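Local coordinates for clavulanic acid biosynthesis oligopeptide binding protein 2 (Streptomyces clavuligerus, PDB 2WOL) that probably binds oligopeptides as a family 5 extracellular solute-binding protein and belongs to the biosynthetic pathway of the beta-lactamase inhibitor clavulanic acid, at residues A[19-24]-A[542-547]; A[297-302]-A[529-534]; A[310-315]-A[440-445]. All coordinates share one frame; numbering follows the deposited sequence.

Interaction 1. Residues A[19-24]-A[542-547]; sequences AGVGAL and VYVHPA
G20 and Y543 bring their CA atoms to 4.4 Å where the loop that precedes strand 34-39 lies along the short, weakly bonded strand 544-545. Here an N-terminal loop is joined to a C-terminal segment of a family 5 solute-binding protein fold without a regular sheet: a single direct hydrogen bond links the two segments. It runs from V544 N to G20 O over 2.8 Å and is almost perfectly straight, with 178° at the hydrogen. The same carbonyl also receives a CA-H...O contact from Y543, so one oxygen is shared by two consecutive residues, Y543 and V544. Just beyond, V542 makes a further backbone hydrogen bond with V25.

The side chains add apolar cover around this bond. The course of the backbone places CB of Y543 3.4 Å from A23 O. Its CG stands between its own backbone N and carbonyl carbon (chi1 74°), which directs the hydroxyl end of the ring away to a weak hydrogen bond with D552, while CD2 stays against L24. L24 reaches the ring obliquely with CD1, 3.5 Å from Y543 CD2. V21 and V544 run alongside each other in the same direction, V21 CG2 and V544 CG2 4.2 Å apart. A water completes the bridge, accepting from G22 N at 2.8 Å and donating to V544 O at 2.6 Å.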
# COMPACT_ATOMS: atom_id res chain seq x y z
N ALA A 19 18.87 -6.56 10.60
CA ALA A 19 18.87 -5.87 11.89
C ALA A 19 17.76 -4.82 12.01
O ALA A 19 17.30 -4.50 13.11
CB ALA A 19 20.23 -5.25 12.18
N GLY A 20 17.34 -4.28 10.86
CA GLY A 20 16.28 -3.27 10.81
C GLY A 20 14.88 -3.83 10.62
O GLY A 20 13.92 -3.07 10.43
N VAL A 21 14.75 -5.15 10.65
CA VAL A 21 13.46 -5.82 10.50
C VAL A 21 12.98 -6.27 11.88
O VAL A 21 13.53 -7.20 12.46
CB VAL A 21 13.55 -7.04 9.54
CG1 VAL A 21 12.19 -7.72 9.39
CG2 VAL A 21 14.08 -6.62 8.18
N GLY A 22 11.96 -5.58 12.39
CA GLY A 22 11.44 -5.88 13.73
C GLY A 22 12.22 -5.22 14.85
O GLY A 22 11.91 -5.41 16.03
N ALA A 23 13.23 -4.43 14.48
CA ALA A 23 14.10 -3.76 15.45
C ALA A 23 14.71 -2.50 14.86
O ALA A 23 14.70 -2.29 13.64
CB ALA A 23 15.19 -4.72 15.94
N LEU A 24 15.24 -1.66 15.74
CA LEU A 24 15.81 -0.37 15.37
C LEU A 24 17.33 -0.45 15.27
O LEU A 24 17.98 -1.00 16.16
CB LEU A 24 15.40 0.69 16.40
CG LEU A 24 15.75 2.16 16.15
CD1 LEU A 24 14.75 2.77 15.21
CD2 LEU A 24 15.77 2.95 17.45
N VAL A 542 17.33 3.56 11.95
CA VAL A 542 16.81 2.91 10.76
C VAL A 542 15.99 1.67 11.13
O VAL A 542 16.48 0.78 11.83
CB VAL A 542 17.93 2.50 9.78
CG1 VAL A 542 17.35 1.86 8.53
CG2 VAL A 542 18.77 3.71 9.40
N TYR A 543 14.75 1.61 10.65
CA TYR A 543 13.93 0.42 10.84
C TYR A 543 12.88 0.35 9.74
O TYR A 543 12.41 1.39 9.25
CB TYR A 543 13.27 0.39 12.22
CG TYR A 543 12.11 1.37 12.40
CD1 TYR A 543 10.79 0.95 12.23
CD2 TYR A 543 12.35 2.70 12.73
CE1 TYR A 543 9.73 1.83 12.39
CE2 TYR A 543 11.29 3.60 12.88
CZ TYR A 543 9.98 3.15 12.72
OH TYR A 543 8.93 4.03 12.87
N VAL A 544 12.53 -0.87 9.35
CA VAL A 544 11.44 -1.08 8.41
C VAL A 544 10.13 -0.86 9.14
O VAL A 544 9.84 -1.54 10.13
CB VAL A 544 11.48 -2.51 7.80
CG1 VAL A 544 10.35 -2.70 6.80
CG2 VAL A 544 12.83 -2.76 7.12
N HIS A 545 9.35 0.12 8.68
CA HIS A 545 8.06 0.35 9.31
C HIS A 545 7.08 -0.74 8.87
O HIS A 545 6.86 -0.91 7.67
CB HIS A 545 7.49 1.73 9.01
CG HIS A 545 6.41 2.12 9.97
ND1 HIS A 545 5.19 1.48 10.00
CD2 HIS A 545 6.40 3.02 10.98
CE1 HIS A 545 4.46 1.99 10.98
NE2 HIS A 545 5.17 2.93 11.59
N PRO A 546 6.48 -1.46 9.84
CA PRO A 546 5.61 -2.58 9.47
C PRO A 546 4.36 -2.20 8.67
O PRO A 546 3.81 -3.04 7.96
CB PRO A 546 5.22 -3.19 10.82
CG PRO A 546 5.43 -2.10 11.81
CD PRO A 546 6.58 -1.29 11.30
N ALA A 547 3.93 -0.94 8.77
CA ALA A 547 2.77 -0.48 8.01
C ALA A 547 3.11 -0.13 6.55
O ALA A 547 2.20 0.06 5.74
CB ALA A 547 2.09 0.70 8.71
O HOH W 1 9.98 -3.76 11.57

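Interaction 2. Residues A[297-302]-A[529-534]; sequences DNPRTS and DKTLHF
K530 and R300 face each other as a non-hydrogen-bonded antiparallel pair, three residues along from the hydrogen-bonded pair D297-H533. Between them P299 shows how a proline edits a beta pairing while keeping its register: T531 N still donates to P299 O (3.1 Å), but P299 N has no hydrogen to return to T531 O. The ring packs instead: its CG lies 3.7 Å from CD2 of H533.

The side chain of K530 follows the backbone of the opposite segment. CB sits 3.5 Å from P299 O; CG passes the same oxygen and meets CG of R300 at 3.9 Å. A bend at chi3 (71°) then swings the chain along the partner, bringing CE to 3.3 Å from N298 O. NZ ends near the side chain of N298 and remains 6.2 Å from R300 NE; the guanidinium of R300 is engaged in a salt bridge with D346, which probably eases the nearness of like charges.

On the flank formed by the threonines, T301 CG2 touches T531 CG2 at 3.7 Å, and T531 CG2 in turn rests over one face of the H533 ring. The pairing uses the C-terminal half of the broken strand 523-534; L532 packs on Q283 and T287 of helix 280-288, and D529, earlier in the strand, lies against F303 and H305 of strand 303-309.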
# COMPACT_ATOMS: atom_id res chain seq x y z
N ASP A 297 18.65 -5.20 4.76
CA ASP A 297 17.43 -5.75 5.34
C ASP A 297 16.59 -6.38 4.24
O ASP A 297 16.53 -5.86 3.12
CB ASP A 297 16.63 -4.65 6.04
CG ASP A 297 17.38 -4.06 7.22
OD1 ASP A 297 17.82 -4.84 8.08
OD2 ASP A 297 17.53 -2.82 7.28
N ASN A 298 15.94 -7.50 4.55
CA ASN A 298 15.16 -8.26 3.57
C ASN A 298 13.72 -8.48 4.05
O ASN A 298 13.30 -9.62 4.28
CB ASN A 298 15.88 -9.59 3.29
CG ASN A 298 15.31 -10.35 2.08
OD1 ASN A 298 14.65 -9.79 1.20
ND2 ASN A 298 15.59 -11.65 2.04
N PRO A 299 12.95 -7.39 4.22
CA PRO A 299 11.61 -7.52 4.79
C PRO A 299 10.57 -7.98 3.78
O PRO A 299 10.79 -7.87 2.57
CB PRO A 299 11.29 -6.08 5.21
CG PRO A 299 11.98 -5.25 4.19
CD PRO A 299 13.27 -5.99 3.89
N ARG A 300 9.44 -8.47 4.29
CA ARG A 300 8.23 -8.61 3.49
C ARG A 300 7.69 -7.21 3.26
O ARG A 300 7.78 -6.35 4.15
CB ARG A 300 7.18 -9.43 4.23
CG ARG A 300 7.52 -10.90 4.35
CD ARG A 300 6.70 -11.52 5.47
NE ARG A 300 6.81 -12.98 5.48
CZ ARG A 300 6.00 -13.80 4.82
NH1 ARG A 300 5.02 -13.31 4.06
NH2 ARG A 300 6.17 -15.11 4.91
N THR A 301 7.13 -6.97 2.07
CA THR A 301 6.56 -5.65 1.74
C THR A 301 5.07 -5.58 2.04
O THR A 301 4.47 -4.51 1.96
CB THR A 301 6.77 -5.30 0.25
OG1 THR A 301 6.07 -6.25 -0.56
CG2 THR A 301 8.24 -5.30 -0.12
N SER A 302 4.48 -6.74 2.36
CA SER A 302 3.03 -6.91 2.55
C SER A 302 2.24 -6.94 1.23
O SER A 302 1.01 -7.06 1.24
CB SER A 302 2.44 -5.87 3.52
OG SER A 302 2.90 -6.13 4.83
N ASP A 529 5.47 -10.72 -1.51
CA ASP A 529 6.70 -10.09 -1.98
C ASP A 529 7.65 -9.73 -0.84
O ASP A 529 7.23 -9.42 0.28
CB ASP A 529 6.40 -8.88 -2.88
CG ASP A 529 5.97 -9.30 -4.28
OD1 ASP A 529 6.62 -10.19 -4.88
OD2 ASP A 529 4.98 -8.73 -4.79
N LYS A 530 8.94 -9.81 -1.15
CA LYS A 530 10.00 -9.35 -0.26
C LYS A 530 10.90 -8.41 -1.04
O LYS A 530 10.85 -8.36 -2.27
CB LYS A 530 10.79 -10.54 0.30
CG LYS A 530 10.01 -11.35 1.32
CD LYS A 530 10.76 -12.58 1.81
CE LYS A 530 11.94 -12.22 2.71
NZ LYS A 530 12.56 -13.44 3.29
N THR A 531 11.71 -7.65 -0.33
CA THR A 531 12.57 -6.67 -0.97
C THR A 531 13.89 -6.58 -0.22
O THR A 531 13.98 -7.02 0.93
CB THR A 531 11.88 -5.29 -1.04
OG1 THR A 531 12.55 -4.46 -1.99
CG2 THR A 531 11.85 -4.61 0.32
N LEU A 532 14.91 -6.02 -0.86
CA LEU A 532 16.19 -5.80 -0.21
C LEU A 532 16.47 -4.31 -0.08
O LEU A 532 16.65 -3.63 -1.08
CB LEU A 532 17.32 -6.46 -1.00
CG LEU A 532 17.39 -7.99 -0.96
CD1 LEU A 532 18.31 -8.51 -2.03
CD2 LEU A 532 17.84 -8.49 0.40
N HIS A 533 16.47 -3.80 1.15
CA HIS A 533 16.82 -2.41 1.41
C HIS A 533 18.25 -2.32 1.90
O HIS A 533 18.67 -3.14 2.72
CB HIS A 533 15.92 -1.79 2.47
CG HIS A 533 14.46 -1.75 2.12
ND1 HIS A 533 13.99 -1.26 0.92
CD2 HIS A 533 13.37 -2.10 2.85
CE1 HIS A 533 12.67 -1.33 0.91
NE2 HIS A 533 12.27 -1.83 2.07
N PHE A 534 18.98 -1.30 1.43
CA PHE A 534 20.35 -1.04 1.87
C PHE A 534 20.39 0.21 2.74
O PHE A 534 19.84 1.25 2.37
CB PHE A 534 21.27 -0.87 0.65
CG PHE A 534 22.74 -0.80 0.99
CD1 PHE A 534 23.50 -1.97 1.07
CD2 PHE A 534 23.36 0.43 1.23
CE1 PHE A 534 24.86 -1.91 1.39
CE2 PHE A 534 24.73 0.49 1.55
CZ PHE A 534 25.47 -0.69 1.62
O HOH W 2 4.68 -9.31 1.23

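Interaction 3. Residues A[310-315]-A[440-445]; sequences QPHIPP and TVREHG
H312 and R442 meet through their torsions: chi1 of 41° swings the imidazole between its own backbone N and carbonyl carbon, and the R442 chain, extended from CG to NE, lays its guanidinium over it. The two flat groups stack face to face, planes 6° apart and centres 4.1 Å, with R442 CZ 3.5 Å from H312 CD2. Q310 CB sits over the opposite face of the ring, toward its rim, and V441 CG1 approaches its edge, 3.7 Å from H312 NE2. A type I turn from Q310 to I313 presents H312, I313 and Q310 to helix 438-444.

I313 closes the other flank. Its CD1 lies 3.8 Å from V441 O, and its CG2 rests 3.7 Å from G445 O, just where the helix ends in a Schellman motif with G445, at positive phi, as the C-prime residue. Q310 turns its amide away to L446 and A308, tying the turn to the chain that leaves the helix.

The stack uses a face of the guanidinium and leaves its N-H groups to other partners: NH1 makes a salt bridge with E484 and a hydrogen bond to P438 O. So placed, the positive charge beside the imidazole would be expected to disfavour protonation of H312, although E484 nearby may partly offset this.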
# COMPACT_ATOMS: atom_id res chain seq x y z
N GLN A 310 -11.23 -14.66 -14.37
CA GLN A 310 -12.41 -13.83 -14.60
C GLN A 310 -13.60 -14.65 -15.07
O GLN A 310 -13.64 -15.08 -16.22
CB GLN A 310 -12.08 -12.76 -15.65
CG GLN A 310 -11.23 -11.58 -15.16
CD GLN A 310 -9.94 -12.02 -14.49
OE1 GLN A 310 -9.84 -11.98 -13.27
NE2 GLN A 310 -8.97 -12.46 -15.29
N PRO A 311 -14.59 -14.89 -14.18
CA PRO A 311 -15.80 -15.63 -14.57
C PRO A 311 -16.55 -15.05 -15.77
O PRO A 311 -17.28 -15.79 -16.45
CB PRO A 311 -16.66 -15.58 -13.31
CG PRO A 311 -15.66 -15.51 -12.21
CD PRO A 311 -14.63 -14.55 -12.74
N HIS A 312 -16.38 -13.76 -16.04
CA HIS A 312 -17.00 -13.11 -17.20
C HIS A 312 -16.34 -13.48 -18.54
O HIS A 312 -16.83 -13.11 -19.61
CB HIS A 312 -17.11 -11.59 -17.03
CG HIS A 312 -15.90 -10.95 -16.40
ND1 HIS A 312 -15.63 -11.04 -15.05
CD2 HIS A 312 -14.92 -10.19 -16.94
CE1 HIS A 312 -14.52 -10.36 -14.79
NE2 HIS A 312 -14.07 -9.84 -15.91
N ILE A 313 -15.24 -14.23 -18.47
CA ILE A 313 -14.54 -14.71 -19.65
C ILE A 313 -14.60 -16.24 -19.69
O ILE A 313 -13.81 -16.90 -19.02
CB ILE A 313 -13.05 -14.24 -19.68
CG1 ILE A 313 -12.91 -12.73 -19.39
CG2 ILE A 313 -12.36 -14.65 -20.99
CD1 ILE A 313 -13.61 -11.81 -20.38
N PRO A 314 -15.55 -16.82 -20.45
CA PRO A 314 -15.58 -18.27 -20.58
C PRO A 314 -14.24 -18.83 -21.06
O PRO A 314 -13.56 -18.17 -21.85
CB PRO A 314 -16.67 -18.50 -21.64
CG PRO A 314 -17.57 -17.32 -21.48
CD PRO A 314 -16.65 -16.17 -21.18
N PRO A 315 -13.84 -20.03 -20.59
CA PRO A 315 -14.60 -20.92 -19.71
C PRO A 315 -14.34 -20.72 -18.21
O PRO A 315 -14.62 -21.62 -17.42
CB PRO A 315 -14.10 -22.30 -20.14
CG PRO A 315 -12.67 -22.06 -20.48
CD PRO A 315 -12.56 -20.63 -20.98
N THR A 440 -11.65 -3.38 -20.80
CA THR A 440 -10.42 -3.84 -21.43
C THR A 440 -10.27 -5.35 -21.27
O THR A 440 -9.89 -6.05 -22.22
CB THR A 440 -9.18 -3.13 -20.86
OG1 THR A 440 -9.32 -1.72 -21.03
CG2 THR A 440 -7.90 -3.59 -21.55
N VAL A 441 -10.59 -5.85 -20.08
CA VAL A 441 -10.55 -7.28 -19.79
C VAL A 441 -11.47 -8.04 -20.76
O VAL A 441 -11.09 -9.08 -21.29
CB VAL A 441 -10.92 -7.56 -18.30
CG1 VAL A 441 -11.10 -9.05 -18.04
CG2 VAL A 441 -9.84 -6.98 -17.38
N ARG A 442 -12.66 -7.49 -21.00
CA ARG A 442 -13.61 -8.08 -21.94
C ARG A 442 -13.17 -7.94 -23.40
O ARG A 442 -13.28 -8.88 -24.18
CB ARG A 442 -15.01 -7.51 -21.72
CG ARG A 442 -15.69 -8.04 -20.47
CD ARG A 442 -16.85 -7.16 -20.06
NE ARG A 442 -17.58 -7.71 -18.92
CZ ARG A 442 -17.19 -7.57 -17.65
NH1 ARG A 442 -16.08 -6.91 -17.35
NH2 ARG A 442 -17.93 -8.10 -16.68
N GLU A 443 -12.67 -6.76 -23.76
CA GLU A 443 -12.20 -6.50 -25.14
C GLU A 443 -11.18 -7.53 -25.61
O GLU A 443 -11.25 -8.02 -26.75
CB GLU A 443 -11.62 -5.08 -25.25
CG GLU A 443 -11.07 -4.74 -26.64
CD GLU A 443 -10.41 -3.37 -26.73
OE1 GLU A 443 -10.59 -2.54 -25.82
OE2 GLU A 443 -9.70 -3.13 -27.73
N HIS A 444 -10.23 -7.85 -24.74
CA HIS A 444 -9.13 -8.75 -25.08
C HIS A 444 -9.35 -10.17 -24.59
O HIS A 444 -8.52 -11.05 -24.85
CB HIS A 444 -7.81 -8.19 -24.55
CG HIS A 444 -7.45 -6.86 -25.12
ND1 HIS A 444 -7.04 -6.70 -26.43
CD2 HIS A 444 -7.45 -5.62 -24.57
CE1 HIS A 444 -6.80 -5.42 -26.65
NE2 HIS A 444 -7.04 -4.75 -25.54
N GLY A 445 -10.47 -10.41 -23.91
CA GLY A 445 -10.83 -11.75 -23.44
C GLY A 445 -9.78 -12.32 -22.50
O GLY A 445 -9.28 -13.43 -22.72

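In the fold
From the N terminus, the chain first passes through 19-24, which pairs with 542-547, far along the chain, so interaction 1 closes a loop of 517 residues around nearly the whole protein. Nested within it, interaction 2 joins 297-302 to 529-534, and interaction 3, joining 310-315 to 440-445, is nested within that; none of the loops cross. Interactions 1 and 2 touch, G20 N probably bonding to D297 OD1 and V544 packing on P299, so 19-24 and 542-547 are joined to the 297-302 side of the pairing. Interaction 3 lies apart, about 34 Å from interaction 2 between centres, and joins the loop after strand 303-309 to helix 438-444.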